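Local atomic coordinates of acetone carboxylase alpha subunit (Xanthobacter autotrophicus Py2, PDB entry 5M45), a protein that forms the alpha subunit of a carboxylase complex and belongs to the hydantoinase B/oxoprolinase family. Residues A[15-27]-A[161-173]. Residues are numbered along the deposited sequence; the frame is centred on the assembly and turned at random.
Sequences RGIVRGGETLKEH and FWEGELIGWVGGV
The carboxylate of Glu165 reaches into the turn formed by Val18 to Gly21. Its OE2 takes a salt bridge from Arg15 NH2 at 2.8 Å and a longer hydrogen bond from Gly20 N at 3.1 Å. The two donors approach from opposite faces of the carboxylate. OE2 lies almost in the guanidinium plane of Arg15, and the N-H points nearly straight at it (165°). The Glu165 chain is extended beyond CG (chi2 -179°), which carries the acid group past the CA of Arg19 to the turn. A water accepts from Arg15 NE and sits close to OE2 and to Gly16 O. Gly21 CA lies over one face of the Arg15 guanidinium. A second water joins Glu165 OE1 to Arg19 NH1 and Trp162 O. Arg19 itself turns its NH2 to a salt bridge with Glu258.

Beside this polar cluster the backbones pair. Leu166 N donates to Ile17 O at 2.9 Å, and Arg19 N donates to Leu166 O at 3.1 Å. They make a single bridge between Val18 and Leu166.

Leu166 then fills the apolar side. Its CD1 meets Ile17 CD1 at 4.0 Å, while its CD2 touches Leu24 CD2 at 4.1 Å. Leu24 also sets CD1 against the edge of the Trp169 indole, 4.0 Å from CZ2. One face of that ring carries Leu166 CD1, and its NE1 bonds to Ala97 O.

Further out, Thr23 and Glu26 form a capping box at the start of helix 24-38. Glu165 closes the type I' turn from Trp162 and begins the outgoing strand of a two-residue beta hairpin. The N-terminal loop, with its type II turn, thus docks on the hairpin end of the antiparallel sheet through a single beta bridge, the Glu165 carboxylate and the Leu166 packing.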
loop_
_atom_site.group_PDB
_atom_site.type_symbol
_atom_site.label_atom_id
_atom_site.label_comp_id
_atom_site.label_asym_id
_atom_site.label_seq_id
_atom_site.Cartn_x
_atom_site.Cartn_y
_atom_site.Cartn_z
ATOM N N ARG A 15 22.581 -12.537 -26.496
ATOM C CA ARG A 15 23.635 -12.966 -25.513
ATOM C C ARG A 15 23.142 -12.764 -24.104
ATOM O O ARG A 15 22.644 -11.696 -23.789
ATOM C CB ARG A 15 24.929 -12.164 -25.715
ATOM C CG ARG A 15 26.118 -12.742 -24.955
ATOM C CD ARG A 15 27.346 -11.844 -24.996
ATOM N NE ARG A 15 28.387 -12.266 -24.029
ATOM C CZ ARG A 15 29.333 -13.194 -24.243
ATOM N NH1 ARG A 15 29.413 -13.849 -25.409
ATOM N NH2 ARG A 15 30.216 -13.486 -23.288
ATOM N N GLY A 16 23.254 -13.782 -23.257
ATOM C CA GLY A 16 22.931 -13.625 -21.843
ATOM C C GLY A 16 23.968 -12.789 -21.097
ATOM O O GLY A 16 25.152 -12.717 -21.506
ATOM N N ILE A 17 23.533 -12.153 -20.009
ATOM C CA ILE A 17 24.375 -11.212 -19.269
ATOM C C ILE A 17 25.400 -11.821 -18.320
ATOM O O ILE A 17 26.320 -11.112 -17.921
ATOM C CB ILE A 17 23.571 -10.162 -18.468
ATOM C CG1 ILE A 17 22.783 -10.823 -17.322
ATOM C CG2 ILE A 17 22.669 -9.371 -19.395
ATOM C CD1 ILE A 17 22.055 -9.841 -16.428
ATOM N N VAL A 18 25.252 -13.091 -17.922
ATOM C CA VAL A 18 26.229 -13.701 -16.987
ATOM C C VAL A 18 27.575 -13.842 -17.698
ATOM O O VAL A 18 27.610 -14.041 -18.932
ATOM C CB VAL A 18 25.763 -15.073 -16.458
ATOM C CG1 VAL A 18 26.794 -15.732 -15.534
ATOM C CG2 VAL A 18 24.430 -14.933 -15.726
ATOM N N ARG A 19 28.672 -13.709 -16.954
ATOM C CA ARG A 19 30.009 -13.972 -17.516
ATOM C C ARG A 19 30.050 -15.319 -18.240
ATOM O O ARG A 19 29.684 -16.322 -17.652
ATOM C CB ARG A 19 31.085 -13.949 -16.415
ATOM C CG ARG A 19 32.525 -14.216 -16.926
ATOM C CD ARG A 19 33.508 -14.236 -15.759
ATOM N NE ARG A 19 34.758 -14.867 -16.140
ATOM C CZ ARG A 19 35.708 -14.308 -16.850
ATOM N NH1 ARG A 19 35.617 -13.026 -17.252
ATOM N NH2 ARG A 19 36.802 -15.047 -17.138
ATOM N N GLY A 20 30.527 -15.325 -19.489
ATOM C CA GLY A 20 30.522 -16.506 -20.366
ATOM C C GLY A 20 29.360 -16.550 -21.375
ATOM O O GLY A 20 29.426 -17.311 -22.340
ATOM N N GLY A 21 28.296 -15.767 -21.153
ATOM C CA GLY A 21 27.205 -15.630 -22.123
ATOM C C GLY A 21 25.887 -16.332 -21.831
ATOM O O GLY A 21 24.926 -16.208 -22.611
ATOM N N GLU A 22 25.813 -17.090 -20.746
ATOM C CA GLU A 22 24.526 -17.652 -20.346
ATOM C C GLU A 22 23.585 -16.542 -19.858
ATOM O O GLU A 22 24.036 -15.557 -19.260
ATOM C CB GLU A 22 24.716 -18.663 -19.224
ATOM C CG GLU A 22 25.459 -19.934 -19.617
ATOM C CD GLU A 22 25.744 -20.779 -18.394
ATOM O OE1 GLU A 22 26.507 -20.304 -17.493
ATOM O OE2 GLU A 22 25.175 -21.893 -18.303
ATOM N N THR A 23 22.289 -16.707 -20.081
ATOM C CA THR A 23 21.299 -15.906 -19.313
ATOM C C THR A 23 21.339 -16.295 -17.814
ATOM O O THR A 23 21.840 -17.368 -17.443
ATOM C CB THR A 23 19.826 -16.097 -19.817
ATOM O OG1 THR A 23 19.380 -17.451 -19.587
ATOM C CG2 THR A 23 19.710 -15.762 -21.307
ATOM N N LEU A 24 20.811 -15.415 -16.974
ATOM C CA LEU A 24 20.659 -15.738 -15.530
ATOM C C LEU A 24 19.951 -17.079 -15.298
ATOM O O LEU A 24 20.414 -17.896 -14.491
ATOM C CB LEU A 24 19.942 -14.610 -14.784
ATOM C CG LEU A 24 20.698 -13.301 -14.561
ATOM C CD1 LEU A 24 19.708 -12.227 -14.124
ATOM C CD2 LEU A 24 21.807 -13.435 -13.532
ATOM N N LYS A 25 18.848 -17.310 -16.004
ATOM C CA LYS A 25 18.068 -18.557 -15.838
ATOM C C LYS A 25 18.825 -19.789 -16.363
ATOM O O LYS A 25 18.826 -20.819 -15.700
ATOM C CB LYS A 25 16.678 -18.452 -16.503
ATOM C CG LYS A 25 15.815 -19.705 -16.281
ATOM C CD LYS A 25 14.359 -19.504 -16.654
ATOM C CE LYS A 25 13.574 -20.824 -16.774
ATOM N NZ LYS A 25 13.728 -21.662 -15.545
ATOM N N GLU A 26 19.477 -19.673 -17.529
ATOM C CA GLU A 26 20.300 -20.769 -18.084
ATOM C C GLU A 26 21.398 -21.177 -17.096
ATOM O O GLU A 26 21.612 -22.386 -16.856
ATOM C CB GLU A 26 20.929 -20.386 -19.433
ATOM C CG GLU A 26 19.955 -20.447 -20.616
ATOM C CD GLU A 26 20.457 -19.749 -21.877
ATOM O OE1 GLU A 26 21.551 -19.114 -21.826
ATOM O OE2 GLU A 26 19.722 -19.850 -22.904
ATOM N N HIS A 27 22.060 -20.167 -16.515
ATOM C CA HIS A 27 23.143 -20.350 -15.567
ATOM C C HIS A 27 22.666 -21.089 -14.293
ATOM O O HIS A 27 23.202 -22.131 -13.916
ATOM C CB HIS A 27 23.738 -18.972 -15.229
ATOM C CG HIS A 27 24.955 -19.007 -14.346
ATOM N ND1 HIS A 27 26.177 -19.492 -14.777
ATOM C CD2 HIS A 27 25.158 -18.568 -13.082
ATOM C CE1 HIS A 27 27.070 -19.350 -13.817
ATOM N NE2 HIS A 27 26.476 -18.797 -12.778
ATOM N N PHE A 161 29.145 -6.157 -11.837
ATOM C CA PHE A 161 29.626 -6.392 -13.209
ATOM C C PHE A 161 31.164 -6.334 -13.292
ATOM O O PHE A 161 31.813 -5.649 -12.521
ATOM C CB PHE A 161 28.993 -5.362 -14.184
ATOM C CG PHE A 161 27.566 -5.699 -14.597
ATOM C CD1 PHE A 161 26.506 -5.460 -13.748
ATOM C CD2 PHE A 161 27.306 -6.221 -15.862
ATOM C CE1 PHE A 161 25.186 -5.742 -14.140
ATOM C CE2 PHE A 161 26.010 -6.537 -16.243
ATOM C CZ PHE A 161 24.942 -6.280 -15.396
ATOM N N TRP A 162 31.732 -7.113 -14.196
ATOM C CA TRP A 162 33.154 -7.086 -14.513
ATOM C C TRP A 162 33.273 -7.165 -16.037
ATOM O O TRP A 162 32.806 -8.123 -16.659
ATOM C CB TRP A 162 33.934 -8.239 -13.856
ATOM C CG TRP A 162 35.414 -8.185 -14.187
ATOM C CD1 TRP A 162 36.105 -9.020 -15.056
ATOM C CD2 TRP A 162 36.377 -7.255 -13.698
ATOM N NE1 TRP A 162 37.426 -8.641 -15.129
ATOM C CE2 TRP A 162 37.620 -7.566 -14.305
ATOM C CE3 TRP A 162 36.313 -6.194 -12.803
ATOM C CZ2 TRP A 162 38.781 -6.853 -14.037
ATOM C CZ3 TRP A 162 37.499 -5.474 -12.542
ATOM C CH2 TRP A 162 38.703 -5.821 -13.139
ATOM N N GLU A 163 33.884 -6.130 -16.620
ATOM C CA GLU A 163 34.044 -6.024 -18.075
ATOM C C GLU A 163 32.768 -6.297 -18.858
ATOM O O GLU A 163 32.760 -7.045 -19.817
ATOM C CB GLU A 163 35.215 -6.897 -18.528
ATOM C CG GLU A 163 36.518 -6.164 -18.174
ATOM C CD GLU A 163 37.781 -6.935 -18.461
ATOM O OE1 GLU A 163 37.659 -8.088 -18.961
ATOM O OE2 GLU A 163 38.890 -6.381 -18.158
ATOM N N GLY A 164 31.683 -5.678 -18.416
ATOM C CA GLY A 164 30.405 -5.740 -19.089
ATOM C C GLY A 164 29.547 -6.955 -18.833
ATOM O O GLY A 164 28.489 -7.056 -19.410
ATOM N N GLU A 165 29.967 -7.872 -17.977
ATOM C CA GLU A 165 29.183 -9.079 -17.676
ATOM C C GLU A 165 28.925 -9.202 -16.168
ATOM O O GLU A 165 29.711 -8.735 -15.358
ATOM C CB GLU A 165 29.907 -10.330 -18.191
ATOM C CG GLU A 165 30.304 -10.311 -19.671
ATOM C CD GLU A 165 31.000 -11.599 -20.076
ATOM O OE1 GLU A 165 32.170 -11.763 -19.676
ATOM O OE2 GLU A 165 30.387 -12.495 -20.716
ATOM N N LEU A 166 27.813 -9.837 -15.809
ATOM C CA LEU A 166 27.409 -9.977 -14.407
ATOM C C LEU A 166 28.196 -11.093 -13.743
ATOM O O LEU A 166 28.247 -12.216 -14.285
ATOM C CB LEU A 166 25.896 -10.259 -14.297
ATOM C CG LEU A 166 25.285 -10.226 -12.870
ATOM C CD1 LEU A 166 23.884 -9.638 -12.882
ATOM C CD2 LEU A 166 25.243 -11.602 -12.242
ATOM N N ILE A 167 28.788 -10.801 -12.592
ATOM C CA ILE A 167 29.560 -11.767 -11.842
ATOM C C ILE A 167 29.049 -12.006 -10.407
ATOM O O ILE A 167 29.596 -12.865 -9.702
ATOM C CB ILE A 167 31.077 -11.424 -11.813
ATOM C CG1 ILE A 167 31.333 -10.064 -11.160
ATOM C CG2 ILE A 167 31.650 -11.402 -13.231
ATOM C CD1 ILE A 167 32.733 -9.936 -10.553
ATOM N N GLY A 168 27.984 -11.329 -10.004
ATOM C CA GLY A 168 27.458 -11.462 -8.633
ATOM C C GLY A 168 26.433 -10.400 -8.286
ATOM O O GLY A 168 25.984 -9.634 -9.161
ATOM N N TRP A 169 26.018 -10.410 -7.020
ATOM C CA TRP A 169 25.105 -9.411 -6.484
ATOM C C TRP A 169 25.509 -9.096 -5.038
ATOM O O TRP A 169 26.140 -9.934 -4.382
ATOM C CB TRP A 169 23.671 -9.965 -6.438
ATOM C CG TRP A 169 23.085 -10.621 -7.682
ATOM C CD1 TRP A 169 23.380 -11.859 -8.180
ATOM C CD2 TRP A 169 22.088 -10.074 -8.559
ATOM N NE1 TRP A 169 22.631 -12.127 -9.299
ATOM C CE2 TRP A 169 21.827 -11.052 -9.555
ATOM C CE3 TRP A 169 21.376 -8.868 -8.596
ATOM C CZ2 TRP A 169 20.874 -10.856 -10.559
ATOM C CZ3 TRP A 169 20.424 -8.681 -9.616
ATOM C CH2 TRP A 169 20.188 -9.666 -10.570
ATOM N N VAL A 170 25.102 -7.923 -4.520
ATOM C CA VAL A 170 25.229 -7.639 -3.091
ATOM C C VAL A 170 23.861 -7.198 -2.546
ATOM O O VAL A 170 23.152 -6.374 -3.166
ATOM C CB VAL A 170 26.328 -6.602 -2.768
ATOM C CG1 VAL A 170 26.167 -5.338 -3.571
ATOM C CG2 VAL A 170 26.357 -6.253 -1.285
ATOM N N GLY A 171 23.485 -7.754 -1.406
ATOM C CA GLY A 171 22.236 -7.382 -0.729
ATOM C C GLY A 171 22.501 -6.748 0.620
ATOM O O GLY A 171 23.402 -7.198 1.349
ATOM N N GLY A 172 21.727 -5.711 0.944
ATOM C CA GLY A 172 21.734 -5.090 2.274
ATOM C C GLY A 172 20.329 -4.922 2.826
ATOM O O GLY A 172 19.411 -4.522 2.092
ATOM N N VAL A 173 20.136 -5.280 4.096
ATOM C CA VAL A 173 18.825 -5.212 4.771
ATOM C C VAL A 173 18.906 -4.367 6.031
ATOM O O VAL A 173 19.916 -4.436 6.757
ATOM C CB VAL A 173 18.263 -6.611 5.078
ATOM C CG1 VAL A 173 19.220 -7.417 5.971
ATOM C CG2 VAL A 173 16.875 -6.538 5.737
HETATM O O HOH W 1 27.789 -11.941 -21.285
HETATM O O HOH W 2 33.461 -10.933 -17.315
#